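PDB 7C6O: cobalamin biosynthesis protein CobN from Mycobacterium tuberculosis, which is the large catalytic subunit of cobaltochelatase, the enzyme that inserts cobalt into the corrin ring during cobalamin biosynthesis. Local coordinates for residues G710-R722 with E757-A769. Numbering follows the deposited sequence.
Sequences GEQELDLVLAILR and EAKARELVAALQA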
ATOM      1  N   GLY A 710      29.639   3.711 -11.568  1.00 25.66           N
ATOM      2  CA  GLY A 710      30.724   4.572 -11.125  1.00 27.62           C
ATOM      3  C   GLY A 710      30.551   5.031  -9.691  1.00 24.45           C
ATOM      4  O   GLY A 710      30.216   4.247  -8.796  1.00 22.77           O
ATOM      5  N   GLU A 711      30.774   6.329  -9.470  1.00 23.92           N
ATOM      6  CA  GLU A 711      30.716   6.873  -8.117  1.00 25.25           C
ATOM      7  C   GLU A 711      29.312   6.782  -7.532  1.00 22.16           C
ATOM      8  O   GLU A 711      29.158   6.623  -6.315  1.00 19.99           O
ATOM      9  CB  GLU A 711      31.203   8.323  -8.115  1.00 27.92           C
ATOM     10  N   GLN A 712      28.279   6.879  -8.372  1.00 24.65           N
ATOM     11  CA  GLN A 712      26.913   6.750  -7.873  1.00 26.58           C
ATOM     12  C   GLN A 712      26.624   5.324  -7.425  1.00 24.73           C
ATOM     13  O   GLN A 712      25.892   5.108  -6.452  1.00 24.49           O
ATOM     14  CB  GLN A 712      25.911   7.191  -8.940  1.00 30.82           C
ATOM     15  CG  GLN A 712      26.050   8.649  -9.362  1.00 38.59           C
ATOM     16  CD  GLN A 712      27.173   8.870 -10.363  1.00 46.06           C
ATOM     17  OE1 GLN A 712      27.448   8.013 -11.205  1.00 48.66           O
ATOM     18  NE2 GLN A 712      27.831  10.021 -10.270  1.00 48.87           N
ATOM     19  N   GLU A 713      27.190   4.336  -8.124  1.00 21.55           N
ATOM     20  CA  GLU A 713      27.080   2.954  -7.670  1.00 20.51           C
ATOM     21  C   GLU A 713      27.820   2.749  -6.355  1.00 19.35           C
ATOM     22  O   GLU A 713      27.332   2.043  -5.465  1.00 16.99           O
ATOM     23  CB  GLU A 713      27.619   2.003  -8.740  1.00 21.53           C
ATOM     24  CG  GLU A 713      27.565   0.534  -8.356  1.00 21.23           C
ATOM     25  CD  GLU A 713      28.178  -0.366  -9.414  1.00 27.16           C
ATOM     26  OE1 GLU A 713      29.337  -0.118  -9.812  1.00 29.12           O
ATOM     27  OE2 GLU A 713      27.497  -1.315  -9.853  1.00 30.84           O
ATOM     28  N   LEU A 714      29.002   3.358  -6.215  1.00 20.80           N
ATOM     29  CA  LEU A 714      29.768   3.226  -4.980  1.00 20.90           C
ATOM     30  C   LEU A 714      29.009   3.814  -3.794  1.00 18.91           C
ATOM     31  O   LEU A 714      28.886   3.174  -2.744  1.00 18.88           O
ATOM     32  CB  LEU A 714      31.133   3.898  -5.145  1.00 21.80           C
ATOM     33  CG  LEU A 714      31.976   4.179  -3.899  1.00 23.60           C
ATOM     34  CD1 LEU A 714      32.269   2.908  -3.133  1.00 26.03           C
ATOM     35  CD2 LEU A 714      33.273   4.875  -4.287  1.00 20.44           C
ATOM     36  N   ASP A 715      28.486   5.033  -3.950  1.00 17.76           N
ATOM     37  CA  ASP A 715      27.753   5.674  -2.860  1.00 19.35           C
ATOM     38  C   ASP A 715      26.496   4.894  -2.494  1.00 17.85           C
ATOM     39  O   ASP A 715      26.177   4.737  -1.310  1.00 17.35           O
ATOM     40  CB  ASP A 715      27.392   7.110  -3.239  1.00 24.50           C
ATOM     41  CG  ASP A 715      28.552   8.072  -3.059  1.00 30.98           C
ATOM     42  OD1 ASP A 715      29.202   8.034  -1.993  1.00 31.53           O
ATOM     43  OD2 ASP A 715      28.811   8.867  -3.986  1.00 33.64           O
ATOM     44  N   LEU A 716      25.763   4.404  -3.496  1.00 19.53           N
ATOM     45  CA  LEU A 716      24.536   3.669  -3.210  1.00 18.62           C
ATOM     46  C   LEU A 716      24.832   2.350  -2.507  1.00 19.39           C
ATOM     47  O   LEU A 716      24.159   1.995  -1.532  1.00 18.69           O
ATOM     48  CB  LEU A 716      23.754   3.437  -4.501  1.00 19.58           C
ATOM     49  CG  LEU A 716      22.392   2.756  -4.368  1.00 21.74           C
ATOM     50  CD1 LEU A 716      21.521   3.488  -3.361  1.00 19.25           C
ATOM     51  CD2 LEU A 716      21.707   2.694  -5.723  1.00 23.92           C
ATOM     52  N   VAL A 717      25.842   1.612  -2.979  1.00 18.90           N
ATOM     53  CA  VAL A 717      26.215   0.364  -2.318  1.00 19.83           C
ATOM     54  C   VAL A 717      26.657   0.632  -0.885  1.00 20.97           C
ATOM     55  O   VAL A 717      26.276  -0.094   0.043  1.00 20.51           O
ATOM     56  CB  VAL A 717      27.305  -0.367  -3.122  1.00 21.18           C
ATOM     57  CG1 VAL A 717      27.888  -1.509  -2.305  1.00 20.65           C
ATOM     58  CG2 VAL A 717      26.730  -0.894  -4.429  1.00 20.65           C
ATOM     59  N   LEU A 718      27.460   1.681  -0.678  1.00 21.87           N
ATOM     60  CA  LEU A 718      27.867   2.055   0.675  1.00 22.14           C
ATOM     61  C   LEU A 718      26.660   2.302   1.570  1.00 20.26           C
ATOM     62  O   LEU A 718      26.631   1.856   2.724  1.00 19.79           O
ATOM     63  CB  LEU A 718      28.753   3.301   0.636  1.00 21.57           C
ATOM     64  CG  LEU A 718      30.268   3.127   0.588  1.00 26.33           C
ATOM     65  CD1 LEU A 718      30.935   4.485   0.440  1.00 25.49           C
ATOM     66  CD2 LEU A 718      30.758   2.418   1.842  1.00 25.69           C
ATOM     67  N   ALA A 719      25.653   3.015   1.058  1.00 18.46           N
ATOM     68  CA  ALA A 719      24.461   3.285   1.857  1.00 18.52           C
ATOM     69  C   ALA A 719      23.707   2.001   2.175  1.00 19.39           C
ATOM     70  O   ALA A 719      23.217   1.819   3.297  1.00 17.71           O
ATOM     71  CB  ALA A 719      23.552   4.273   1.128  1.00 18.12           C
ATOM     72  N   ILE A 720      23.606   1.095   1.201  1.00 17.53           N
ATOM     73  CA  ILE A 720      22.900  -0.164   1.424  1.00 18.60           C
ATOM     74  C   ILE A 720      23.619  -1.001   2.476  1.00 18.38           C
ATOM     75  O   ILE A 720      22.987  -1.587   3.364  1.00 18.68           O
ATOM     76  CB  ILE A 720      22.747  -0.927   0.094  1.00 18.86           C
ATOM     77  CG1 ILE A 720      21.761  -0.194  -0.824  1.00 17.34           C
ATOM     78  CG2 ILE A 720      22.303  -2.362   0.341  1.00 20.35           C
ATOM     79  CD1 ILE A 720      21.740  -0.712  -2.244  1.00 17.92           C
ATOM     80  N   LEU A 721      24.950  -1.055   2.404  1.00 19.57           N
ATOM     81  CA  LEU A 721      25.735  -1.892   3.302  1.00 21.98           C
ATOM     82  C   LEU A 721      25.840  -1.337   4.715  1.00 23.21           C
ATOM     83  O   LEU A 721      26.297  -2.060   5.608  1.00 22.83           O
ATOM     84  CB  LEU A 721      27.145  -2.090   2.741  1.00 19.55           C
ATOM     85  CG  LEU A 721      27.266  -2.885   1.442  1.00 18.44           C
ATOM     86  CD1 LEU A 721      28.725  -2.972   1.016  1.00 19.94           C
ATOM     87  CD2 LEU A 721      26.660  -4.270   1.614  1.00 18.87           C
ATOM     88  N   ARG A 722      25.450  -0.080   4.944  1.00 22.04           N
ATOM     89  CA  ARG A 722      25.584   0.486   6.281  1.00 22.95           C
ATOM     90  C   ARG A 722      24.648  -0.189   7.275  1.00 23.29           C
ATOM     91  O   ARG A 722      24.967  -0.280   8.466  1.00 25.67           O
ATOM     92  CB  ARG A 722      25.326   1.993   6.250  1.00 22.78           C
ATOM     93  CG  ARG A 722      25.715   2.698   7.541  1.00 25.64           C
ATOM     94  CD  ARG A 722      25.249   4.143   7.568  1.00 22.43           C
ATOM     95  NE  ARG A 722      25.992   4.995   6.643  1.00 23.66           N
ATOM     96  CZ  ARG A 722      25.790   6.302   6.521  1.00 20.75           C
ATOM     97  NH1 ARG A 722      24.869   6.904   7.265  1.00 18.95           N
ATOM     98  NH2 ARG A 722      26.505   7.011   5.657  1.00 21.55           N
ATOM     99  N   GLU A 757      33.951   5.485   8.128  1.00 25.21           N
ATOM    100  CA  GLU A 757      33.335   5.714   6.824  1.00 24.27           C
ATOM    101  C   GLU A 757      34.388   5.769   5.725  1.00 22.62           C
ATOM    102  O   GLU A 757      34.191   5.212   4.638  1.00 23.53           O
ATOM    103  CB  GLU A 757      32.509   7.001   6.847  1.00 23.91           C
ATOM    104  CG  GLU A 757      31.930   7.409   5.496  1.00 23.69           C
ATOM    105  CD  GLU A 757      30.790   6.513   5.033  1.00 23.60           C
ATOM    106  OE1 GLU A 757      30.226   5.769   5.865  1.00 23.30           O
ATOM    107  OE2 GLU A 757      30.457   6.557   3.828  1.00 26.25           O
ATOM    108  N   ALA A 758      35.518   6.434   5.989  1.00 22.69           N
ATOM    109  CA  ALA A 758      36.596   6.469   5.007  1.00 25.03           C
ATOM    110  C   ALA A 758      37.150   5.073   4.749  1.00 26.26           C
ATOM    111  O   ALA A 758      37.451   4.720   3.603  1.00 29.40           O
ATOM    112  CB  ALA A 758      37.706   7.412   5.474  1.00 25.98           C
ATOM    113  N   LYS A 759      37.291   4.264   5.803  1.00 23.26           N
ATOM    114  CA  LYS A 759      37.746   2.889   5.622  1.00 27.05           C
ATOM    115  C   LYS A 759      36.732   2.076   4.829  1.00 27.77           C
ATOM    116  O   LYS A 759      37.103   1.313   3.929  1.00 27.36           O
ATOM    117  CB  LYS A 759      38.008   2.234   6.979  1.00 29.05           C
ATOM    118  CG  LYS A 759      39.177   2.823   7.748  0.28 34.01           C
ATOM    119  CD  LYS A 759      39.318   2.168   9.114  0.60 38.83           C
ATOM    120  CE  LYS A 759      40.554   2.671   9.841  0.84 42.46           C
ATOM    121  NZ  LYS A 759      40.543   4.152   9.988  0.80 44.24           N
ATOM    122  N   ALA A 760      35.444   2.227   5.151  1.00 25.41           N
ATOM    123  CA  ALA A 760      34.406   1.512   4.419  1.00 24.64           C
ATOM    124  C   ALA A 760      34.380   1.925   2.953  1.00 24.00           C
ATOM    125  O   ALA A 760      34.275   1.075   2.062  1.00 25.71           O
ATOM    126  CB  ALA A 760      33.044   1.752   5.069  1.00 22.45           C
ATOM    127  N   ARG A 761      34.473   3.228   2.684  1.00 24.18           N
ATOM    128  CA  ARG A 761      34.498   3.694   1.302  1.00 26.63           C
ATOM    129  C   ARG A 761      35.707   3.143   0.559  1.00 28.38           C
ATOM    130  O   ARG A 761      35.615   2.798  -0.625  1.00 29.18           O
ATOM    131  CB  ARG A 761      34.495   5.221   1.260  1.00 27.15           C
ATOM    132  CG  ARG A 761      34.360   5.789  -0.142  1.00 29.78           C
ATOM    133  CD  ARG A 761      34.243   7.302  -0.127  1.00 29.95           C
ATOM    134  NE  ARG A 761      33.864   7.811  -1.440  1.00 32.21           N
ATOM    135  CZ  ARG A 761      32.605   7.922  -1.855  1.00 32.83           C
ATOM    136  NH1 ARG A 761      31.611   7.567  -1.055  1.00 31.38           N
ATOM    137  NH2 ARG A 761      32.344   8.390  -3.068  1.00 33.03           N
ATOM    138  N   GLU A 762      36.848   3.045   1.243  1.00 30.79           N
ATOM    139  CA  GLU A 762      38.051   2.517   0.608  1.00 34.07           C
ATOM    140  C   GLU A 762      37.866   1.058   0.204  1.00 30.08           C
ATOM    141  O   GLU A 762      38.248   0.659  -0.903  1.00 30.02           O
ATOM    142  CB  GLU A 762      39.243   2.671   1.552  1.00 39.26           C
ATOM    143  CG  GLU A 762      40.599   2.526   0.890  1.00 45.28           C
ATOM    144  CD  GLU A 762      41.740   2.761   1.859  1.00 51.52           C
ATOM    145  OE1 GLU A 762      41.650   2.290   3.013  1.00 52.88           O
ATOM    146  OE2 GLU A 762      42.724   3.426   1.471  1.00 54.36           O
ATOM    147  N   LEU A 763      37.269   0.252   1.085  1.00 28.84           N
ATOM    148  CA  LEU A 763      37.064  -1.164   0.792  1.00 28.74           C
ATOM    149  C   LEU A 763      36.099  -1.362  -0.373  1.00 29.10           C
ATOM    150  O   LEU A 763      36.367  -2.153  -1.284  1.00 30.35           O
ATOM    151  CB  LEU A 763      36.551  -1.888   2.038  1.00 31.09           C
ATOM    152  CG  LEU A 763      37.556  -2.182   3.153  1.00 31.82           C
ATOM    153  CD1 LEU A 763      36.840  -2.729   4.376  1.00 30.13           C
ATOM    154  CD2 LEU A 763      38.616  -3.160   2.668  1.00 34.96           C
ATOM    155  N   VAL A 764      34.961  -0.662  -0.354  1.00 25.59           N
ATOM    156  CA  VAL A 764      33.967  -0.845  -1.407  1.00 22.61           C
ATOM    157  C   VAL A 764      34.501  -0.335  -2.741  1.00 24.01           C
ATOM    158  O   VAL A 764      34.246  -0.930  -3.794  1.00 23.37           O
ATOM    159  CB  VAL A 764      32.643  -0.159  -1.021  1.00 22.09           C
ATOM    160  CG1 VAL A 764      31.582  -0.398  -2.089  1.00 18.85           C
ATOM    161  CG2 VAL A 764      32.159  -0.675   0.319  1.00 18.89           C
ATOM    162  N   ALA A 765      35.252   0.771  -2.718  1.00 25.48           N
ATOM    163  CA  ALA A 765      35.847   1.281  -3.948  1.00 27.99           C
ATOM    164  C   ALA A 765      36.854   0.293  -4.520  1.00 30.33           C
ATOM    165  O   ALA A 765      36.982   0.162  -5.743  1.00 31.02           O
ATOM    166  CB  ALA A 765      36.509   2.634  -3.694  1.00 28.53           C
ATOM    167  N   ALA A 766      37.576  -0.417  -3.649  1.00 32.35           N
ATOM    168  CA  ALA A 766      38.509  -1.433  -4.121  1.00 35.56           C
ATOM    169  C   ALA A 766      37.766  -2.633  -4.693  1.00 36.19           C
ATOM    170  O   ALA A 766      38.160  -3.178  -5.732  1.00 38.34           O
ATOM    171  CB  ALA A 766      39.439  -1.861  -2.988  1.00 35.38           C
ATOM    172  N   LEU A 767      36.687  -3.060  -4.028  1.00 34.37           N
ATOM    173  CA  LEU A 767      35.880  -4.156  -4.552  1.00 31.61           C
ATOM    174  C   LEU A 767      35.268  -3.789  -5.897  1.00 31.70           C
ATOM    175  O   LEU A 767      35.218  -4.618  -6.814  1.00 30.52           O
ATOM    176  CB  LEU A 767      34.787  -4.529  -3.550  1.00 29.19           C
ATOM    177  CG  LEU A 767      33.878  -5.695  -3.944  1.00 28.33           C
ATOM    178  CD1 LEU A 767      34.693  -6.972  -4.087  1.00 28.51           C
ATOM    179  CD2 LEU A 767      32.761  -5.876  -2.929  1.00 27.17           C
ATOM    180  N   GLN A 768      34.798  -2.547  -6.032  1.00 31.19           N
ATOM    181  CA  GLN A 768      34.274  -2.085  -7.312  1.00 32.99           C
ATOM    182  C   GLN A 768      35.344  -2.141  -8.396  1.00 35.66           C
ATOM    183  O   GLN A 768      35.055  -2.485  -9.548  1.00 33.93           O
ATOM    184  CB  GLN A 768      33.732  -0.664  -7.168  1.00 30.49           C
ATOM    185  CG  GLN A 768      33.139  -0.091  -8.439  1.00 30.31           C
ATOM    186  CD  GLN A 768      32.670   1.338  -8.262  1.00 29.79           C
ATOM    187  OE1 GLN A 768      33.415   2.191  -7.775  1.00 30.99           O
ATOM    188  NE2 GLN A 768      31.429   1.607  -8.650  1.00 25.81           N
ATOM    189  N   ALA A 769      36.590  -1.815  -8.041  1.00 37.83           N
ATOM    190  CA  ALA A 769      37.675  -1.806  -9.016  1.00 38.33           C
ATOM    191  C   ALA A 769      37.991  -3.194  -9.557  1.00 37.21           C
ATOM    192  O   ALA A 769      38.567  -3.302 -10.643  1.00 38.28           O
ATOM    193  CB  ALA A 769      38.931  -1.188  -8.399  1.00 38.90           C
TER
HETATM  194  O   HOH W   1      27.857   5.939   3.243  1.00 24.10           O
HETATM  195  O   HOH W   2      28.334   4.023   5.079  1.00 27.79           O
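Q768 NE2 is gripped twice by helix 710-722: Q768 NE2 donates to G710 O at 2.9 Å and to E713 OE1 at 2.9 Å. Both acceptors lie close to the amide plane of Q768. The carbonyl is met from above its plane, whereas E713 OE1 uses its anti lone pair. The extended Q768 chain, with CG anti to the backbone N (chi1 -179°), brings the amide to G710 and E713. G710 O also accepts the helical bond from L714 N. The same E713 oxygen takes a weak bond from W772.

Two residues after E713, D715 OD1 forms a salt bridge with R761 NH1 at 2.6 Å. The bond is nearly straight (170°). It lies near the guanidinium plane and meets OD1 on the syn side, tilted out of the carboxylate plane. L714 CD2 lies over one guanidinium face.

Between the polar groups the axes of the two segments run 126° apart in direction, with knobs-into-holes packing. L714 fits among V764, A765, R761 and Q768. L714 CD1 lies 3.5 Å from V764 CG1. L718 enters the next hole, with L718 CD2 3.7 Å from V764 CG2. In return V764 sits among L714, V717, L718 and L721. L736 of helix 736-739 also touches L721, A760 and V764.

R722 and E757 meet mainly through water. Water 2 accepts from R722 NE and donates to E757 OE1 at 2.7 Å; the direct salt bridge is long. Their stronger partners are D694 O for R722 and R737 for E757. Thus the firm direct polar links across this apolar helix crossing are those of Q768 and R761.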